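PDB 6IJ2: EAL domain protein from Vibrio cholerae serotype O1, which hydrolyses cyclic dinucleotides such as c-di-GMP and cGAMP, acting as a phosphodiesterase of the EAL family, probably with the help of metal ions. Local coordinates for residues A[158-163]-A[176-181]; A[172-177]-A[206-211]. The protein carries 1 engineered substitution. All coordinates share one frame; numbering follows the deposited sequence.

Contact 1 of 2, residues A[158-163]-A[176-181]; sequences DDFGSG and NIVKVD. With CA (calcium ion), chain I; CA (calcium ion), chain L; CA (calcium ion), chain K; CA (calcium ion), chain J.
Asp181 OD1 accepts from two groups: a weak hydrogen bond from Ser162 OG (3.2 Å) and one from water 3 (2.9 Å). That water is a ligand of the chain I calcium, so Asp181 is a second-shell residue that probably helps to orient it. Its other oxygen, OD2, caps the backbone of Gly183 at the start of helix 182-185 and accepts from water 1, which also bonds Gly161 O. With CG anti to the backbone N (chi1 -178°), the carboxylate reaches back beside Ser162 CB and OG. The two segments pair in parallel at Phe160 and Val180. Asp181 N meets Phe160 O at 2.8 Å almost straight (174°), and Phe160 N bonds Lys179 O at 3.1 Å, the donor lying nearly in line with C=O.

Asp158 OD1 bridges two calciums, 2.3 Å from chain I and 2.7 Å from chain J; Asp159 OD1 binds the chain I calcium too, while its OD2 binds the one of chain L, and a phosphate of the bound nucleotide also binds calcium here. Lys179 CE passes beside Asp158 OD1, while NZ salt-bridges Glu128 and donates to water 2 on the chain J calcium. The DDFGSG sequence fits the metal-binding loop of EAL domains; its type II turn, Asp159 to Ser162, offers Asp159 O and Ser162 O to the chain K calcium, with Tyr164 completing that site.

On the face of the sheet that carries Phe160 and Val180, Phe160 CB presses on Val178 CG1 at 3.4 Å. The Phe160 ring leads away to Cys201 of helix 192-207 and Leu167 of the second subunit, while Val178 and Val180 pack on Phe205 of that helix, their strand running between 154-160 and 211-214.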
loop_
_atom_site.group_PDB
_atom_site.type_symbol
_atom_site.label_atom_id
_atom_site.label_comp_id
_atom_site.label_asym_id
_atom_site.label_seq_id
_atom_site.Cartn_x
_atom_site.Cartn_y
_atom_site.Cartn_z
ATOM N N ASP A 158 7.010 6.902 6.228
ATOM C CA ASP A 158 6.510 8.237 5.900
ATOM C C ASP A 158 5.084 8.206 5.344
ATOM O O ASP A 158 4.248 9.052 5.685
ATOM C CB ASP A 158 7.475 8.875 4.897
ATOM C CG ASP A 158 7.311 10.385 4.759
ATOM O OD1 ASP A 158 6.374 10.980 5.324
ATOM O OD2 ASP A 158 8.171 10.982 4.089
ATOM N N ASP A 159 4.772 7.251 4.491
ATOM C CA ASP A 159 3.589 7.445 3.676
ATOM C C ASP A 159 2.643 6.283 3.847
ATOM O O ASP A 159 2.223 5.670 2.873
ATOM C CB ASP A 159 3.965 7.621 2.201
ATOM C CG ASP A 159 4.936 8.788 1.961
ATOM O OD1 ASP A 159 5.089 9.665 2.841
ATOM O OD2 ASP A 159 5.540 8.831 0.864
ATOM N N PHE A 160 2.286 5.955 5.087
ATOM C CA PHE A 160 1.313 4.889 5.295
ATOM C C PHE A 160 -0.066 5.313 4.805
ATOM O O PHE A 160 -0.606 6.338 5.224
ATOM C CB PHE A 160 1.233 4.510 6.762
ATOM C CG PHE A 160 0.390 3.298 7.019
ATOM C CD1 PHE A 160 0.951 2.036 6.980
ATOM C CD2 PHE A 160 -0.953 3.428 7.297
ATOM C CE1 PHE A 160 0.183 0.921 7.235
ATOM C CE2 PHE A 160 -1.742 2.309 7.537
ATOM C CZ PHE A 160 -1.167 1.062 7.508
ATOM N N GLY A 161 -0.657 4.501 3.952
ATOM C CA GLY A 161 -1.963 4.808 3.417
ATOM C C GLY A 161 -1.964 5.511 2.082
ATOM O O GLY A 161 -3.041 5.909 1.613
ATOM N N SER A 162 -0.802 5.664 1.449
ATOM C CA SER A 162 -0.739 6.158 0.080
ATOM C C SER A 162 0.436 5.501 -0.627
ATOM O O SER A 162 1.247 4.816 -0.012
ATOM C CB SER A 162 -0.589 7.676 0.041
ATOM O OG SER A 162 0.665 8.041 0.582
ATOM N N GLY A 163 0.536 5.729 -1.922
ATOM C CA GLY A 163 1.714 5.264 -2.643
ATOM C C GLY A 163 1.850 3.748 -2.622
ATOM O O GLY A 163 0.959 3.016 -3.060
ATOM N N ASN A 176 9.980 3.172 14.595
ATOM C CA ASN A 176 9.499 3.825 15.810
ATOM C C ASN A 176 8.136 4.462 15.595
ATOM O O ASN A 176 7.249 4.370 16.457
ATOM C CB ASN A 176 10.493 4.895 16.251
ATOM C CG ASN A 176 11.849 4.323 16.530
ATOM O OD1 ASN A 176 12.793 4.514 15.761
ATOM N ND2 ASN A 176 11.948 3.577 17.617
ATOM N N ILE A 177 7.974 5.145 14.473
ATOM C CA ILE A 177 6.784 5.917 14.154
ATOM C C ILE A 177 6.264 5.488 12.784
ATOM O O ILE A 177 7.033 5.109 11.896
ATOM C CB ILE A 177 7.109 7.432 14.206
ATOM C CG1 ILE A 177 7.162 7.880 15.679
ATOM C CG2 ILE A 177 6.109 8.256 13.422
ATOM C CD1 ILE A 177 7.663 9.283 15.904
ATOM N N VAL A 178 4.944 5.506 12.623
ATOM C CA VAL A 178 4.320 5.387 11.304
ATOM C C VAL A 178 3.531 6.664 11.075
ATOM O O VAL A 178 2.663 7.013 11.885
ATOM C CB VAL A 178 3.435 4.137 11.179
ATOM C CG1 VAL A 178 2.587 4.210 9.906
ATOM C CG2 VAL A 178 4.298 2.913 11.047
ATOM N N LYS A 179 3.881 7.397 10.013
ATOM C CA LYS A 179 3.170 8.617 9.642
ATOM C C LYS A 179 2.017 8.251 8.723
ATOM O O LYS A 179 2.219 7.555 7.728
ATOM C CB LYS A 179 4.106 9.613 8.950
ATOM C CG LYS A 179 5.236 10.027 9.877
ATOM C CD LYS A 179 5.381 11.552 9.994
ATOM C CE LYS A 179 6.102 12.124 8.867
ATOM N NZ LYS A 179 6.354 13.609 8.989
ATOM N N VAL A 180 0.814 8.710 9.058
ATOM C CA VAL A 180 -0.383 8.340 8.300
ATOM C C VAL A 180 -0.678 9.441 7.299
ATOM O O VAL A 180 -0.873 10.604 7.679
ATOM C CB VAL A 180 -1.584 8.090 9.223
ATOM C CG1 VAL A 180 -2.823 7.737 8.374
ATOM C CG2 VAL A 180 -1.268 6.961 10.182
ATOM N N ASP A 181 -0.760 9.051 6.023
ATOM C CA ASP A 181 -0.930 10.000 4.934
ATOM C C ASP A 181 -2.193 10.829 5.135
ATOM O O ASP A 181 -3.214 10.334 5.619
ATOM C CB ASP A 181 -1.015 9.249 3.604
ATOM C CG ASP A 181 -1.155 10.176 2.424
ATOM O OD1 ASP A 181 -0.152 10.794 2.036
ATOM O OD2 ASP A 181 -2.269 10.300 1.888
HETATM CA CA CA I . 4.171 11.156 4.562
HETATM CA CA CA L . 7.029 10.780 1.153
HETATM CA CA CA K . 2.789 3.898 1.309
HETATM CA CA CA J . 7.943 13.175 5.104
HETATM O O HOH W 1 -4.225 8.174 1.169
HETATM O O HOH W 2 6.026 14.059 6.063
HETATM O O HOH W 3 2.606 10.627 2.915
HETATM O O HOH W 4 4.666 4.726 -0.139
HETATM O O HOH W 5 4.414 3.022 2.816
HETATM O O HOH W 6 8.648 11.705 -0.342
#

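Contact 2 of 2, residues A[172-177]-A[206-211]; sequences DFQTNI and SDLNIQ
The Gln211 side chain, extended beyond CG, runs alongside Ile177, the two pointing the same way: Gln211 CB lies 4.0 Å from Ile177 CG1, and water 9 donates to OE1 of the Gln211 amide. The amide of Gln174 is turned aside by a bend at chi2 (78°), and its NE2 bonds Leu170 O. The CB and CG of Gln174 meet Leu208 and Ile210, crossing both at about a right angle: Gln174 CB sits 3.8 Å from Ile210 CD1, and CG touches Leu208 CD1. Between the backbones, Gln211 N donates to Asn176 O at 3.0 Å; waters 8 and 9 also approach this oxygen, the second only weakly.

Ile177 and Gln211 form a parallel bridge where two neighbouring strands of the EAL barrel begin, 177-180 and 211-214; Ile177 CA adds a CH...O contact to Gln211 O of 3.2 Å. Both approaches are loops that follow helices. Helix 192-207 ends in a Schellman motif, Asn209 taking positive phi, which turns the chain toward Ile210. Ile210 CG1 then lies 3.4 Å from Thr175 O, and water 7 links Thr175 O to Asn209 O. Thr175 OG1 folds forward onto Ile177 O at 2.8 Å, 48° above the carbonyl plane, while the OD1 of Asn176 takes Thr155 N of strand 154-160. Around the outer end, Leu170 of helix 166-170 backs Leu208 and Ile210, and Val193 of the second subunit packs on Gln174 and Leu208.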
loop_
_atom_site.group_PDB
_atom_site.type_symbol
_atom_site.label_atom_id
_atom_site.label_comp_id
_atom_site.label_asym_id
_atom_site.label_seq_id
_atom_site.Cartn_x
_atom_site.Cartn_y
_atom_site.Cartn_z
ATOM N N ASP A 172 7.341 -7.095 7.919
ATOM C CA ASP A 172 8.692 -7.616 8.059
ATOM C C ASP A 172 9.611 -6.773 8.935
ATOM O O ASP A 172 10.651 -7.282 9.362
ATOM C CB ASP A 172 9.327 -7.799 6.673
ATOM C CG ASP A 172 8.737 -8.982 5.916
ATOM O OD1 ASP A 172 8.590 -10.061 6.532
ATOM O OD2 ASP A 172 8.413 -8.839 4.717
ATOM N N PHE A 173 9.267 -5.518 9.214
ATOM C CA PHE A 173 10.031 -4.724 10.174
ATOM C C PHE A 173 9.146 -3.615 10.718
ATOM O O PHE A 173 8.147 -3.236 10.108
ATOM C CB PHE A 173 11.305 -4.131 9.553
ATOM C CG PHE A 173 11.049 -3.123 8.473
ATOM C CD1 PHE A 173 10.849 -3.535 7.157
ATOM C CD2 PHE A 173 11.016 -1.769 8.761
ATOM C CE1 PHE A 173 10.625 -2.612 6.160
ATOM C CE2 PHE A 173 10.786 -0.842 7.769
ATOM C CZ PHE A 173 10.591 -1.267 6.463
ATOM N N GLN A 174 9.531 -3.071 11.870
ATOM C CA GLN A 174 8.738 -1.993 12.428
ATOM C C GLN A 174 9.640 -0.808 12.736
ATOM O O GLN A 174 10.750 -0.972 13.241
ATOM C CB GLN A 174 7.983 -2.445 13.675
ATOM C CG GLN A 174 6.958 -3.541 13.406
ATOM C CD GLN A 174 7.581 -4.918 13.261
ATOM O OE1 GLN A 174 8.376 -5.343 14.106
ATOM N NE2 GLN A 174 7.229 -5.626 12.183
ATOM N N THR A 175 9.160 0.379 12.389
ATOM C CA THR A 175 9.823 1.623 12.738
ATOM C C THR A 175 9.320 2.123 14.085
ATOM O O THR A 175 8.375 1.580 14.666
ATOM C CB THR A 175 9.558 2.657 11.650
ATOM O OG1 THR A 175 8.161 2.613 11.322
ATOM C CG2 THR A 175 10.348 2.299 10.394
ATOM N N ASN A 176 9.980 3.172 14.595
ATOM C CA ASN A 176 9.499 3.825 15.810
ATOM C C ASN A 176 8.136 4.462 15.595
ATOM O O ASN A 176 7.249 4.370 16.457
ATOM C CB ASN A 176 10.493 4.895 16.251
ATOM C CG ASN A 176 11.849 4.323 16.530
ATOM O OD1 ASN A 176 12.793 4.514 15.761
ATOM N ND2 ASN A 176 11.948 3.577 17.617
ATOM N N ILE A 177 7.974 5.145 14.473
ATOM C CA ILE A 177 6.784 5.917 14.154
ATOM C C ILE A 177 6.264 5.488 12.784
ATOM O O ILE A 177 7.033 5.109 11.896
ATOM C CB ILE A 177 7.109 7.432 14.206
ATOM C CG1 ILE A 177 7.162 7.880 15.679
ATOM C CG2 ILE A 177 6.109 8.256 13.422
ATOM C CD1 ILE A 177 7.663 9.283 15.904
ATOM N N SER A 206 -0.562 -0.228 17.781
ATOM C CA SER A 206 -0.290 -0.555 19.177
ATOM C C SER A 206 0.242 -1.979 19.320
ATOM O O SER A 206 1.214 -2.215 20.050
ATOM C CB SER A 206 -1.555 -0.372 20.014
ATOM O OG SER A 206 -1.273 -0.592 21.390
ATOM N N ASP A 207 -0.372 -2.939 18.608
ATOM C CA ASP A 207 0.077 -4.325 18.671
ATOM C C ASP A 207 1.523 -4.466 18.227
ATOM O O ASP A 207 2.228 -5.367 18.689
ATOM C CB ASP A 207 -0.804 -5.214 17.777
ATOM C CG ASP A 207 -2.217 -5.408 18.318
ATOM O OD1 ASP A 207 -2.522 -4.938 19.434
ATOM O OD2 ASP A 207 -3.032 -6.044 17.613
ATOM N N LEU A 208 1.969 -3.610 17.310
ATOM C CA LEU A 208 3.329 -3.647 16.795
ATOM C C LEU A 208 4.287 -2.745 17.572
ATOM O O LEU A 208 5.450 -2.622 17.175
ATOM C CB LEU A 208 3.343 -3.240 15.317
ATOM C CG LEU A 208 2.509 -4.046 14.325
ATOM C CD1 LEU A 208 3.029 -3.835 12.906
ATOM C CD2 LEU A 208 2.499 -5.511 14.687
ATOM N N ASN A 209 3.811 -2.129 18.657
ATOM C CA ASN A 209 4.525 -1.108 19.445
ATOM C C ASN A 209 5.075 0.013 18.559
ATOM O O ASN A 209 6.235 0.423 18.682
ATOM C CB ASN A 209 5.627 -1.729 20.302
ATOM C CG ASN A 209 6.041 -0.822 21.471
ATOM O OD1 ASN A 209 5.318 0.112 21.842
ATOM N ND2 ASN A 209 7.204 -1.099 22.053
ATOM N N ILE A 210 4.213 0.538 17.679
ATOM C CA ILE A 210 4.547 1.649 16.786
ATOM C C ILE A 210 3.729 2.873 17.171
ATOM O O ILE A 210 2.524 2.774 17.421
ATOM C CB ILE A 210 4.288 1.301 15.308
ATOM C CG1 ILE A 210 5.229 0.203 14.829
ATOM C CG2 ILE A 210 4.464 2.538 14.451
ATOM C CD1 ILE A 210 4.858 -0.313 13.451
ATOM N N GLN A 211 4.382 4.038 17.204
ATOM C CA GLN A 211 3.692 5.272 17.546
ATOM C C GLN A 211 3.109 5.926 16.300
ATOM O O GLN A 211 3.858 6.200 15.342
ATOM C CB GLN A 211 4.650 6.227 18.252
ATOM C CG GLN A 211 4.020 7.510 18.710
ATOM C CD GLN A 211 4.900 8.233 19.733
ATOM O OE1 GLN A 211 6.126 8.116 19.707
ATOM N NE2 GLN A 211 4.270 8.967 20.637
HETATM O O HOH W 7 8.815 -0.099 16.882
HETATM O O HOH W 8 7.562 3.509 19.180
HETATM O O HOH W 9 8.418 6.504 18.960
#

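How the contacts relate
Contacts 1 and 2 follow one another along strand 177-180 and share Asn176 and Ile177, their centres about 11 Å apart. Contact 2 lies where the strand begins, contact 1 where it ends at the calciums. The nearest atom of contact 1 is about 3 Å from the bound nucleotide, against about 11 Å for contact 2. Between them Val178 N probably bonds Gln211 O at 3.0 Å, and Val178 CG2 packs on Ile210 CG2 at 3.4 Å. Strand 177-180 pairs with 154-160 on one side and 211-214 on the other. The second subunit touches both: Phe160 and Gly163 in contact 1, and the loop residues Gln174 and Leu208 among others in contact 2.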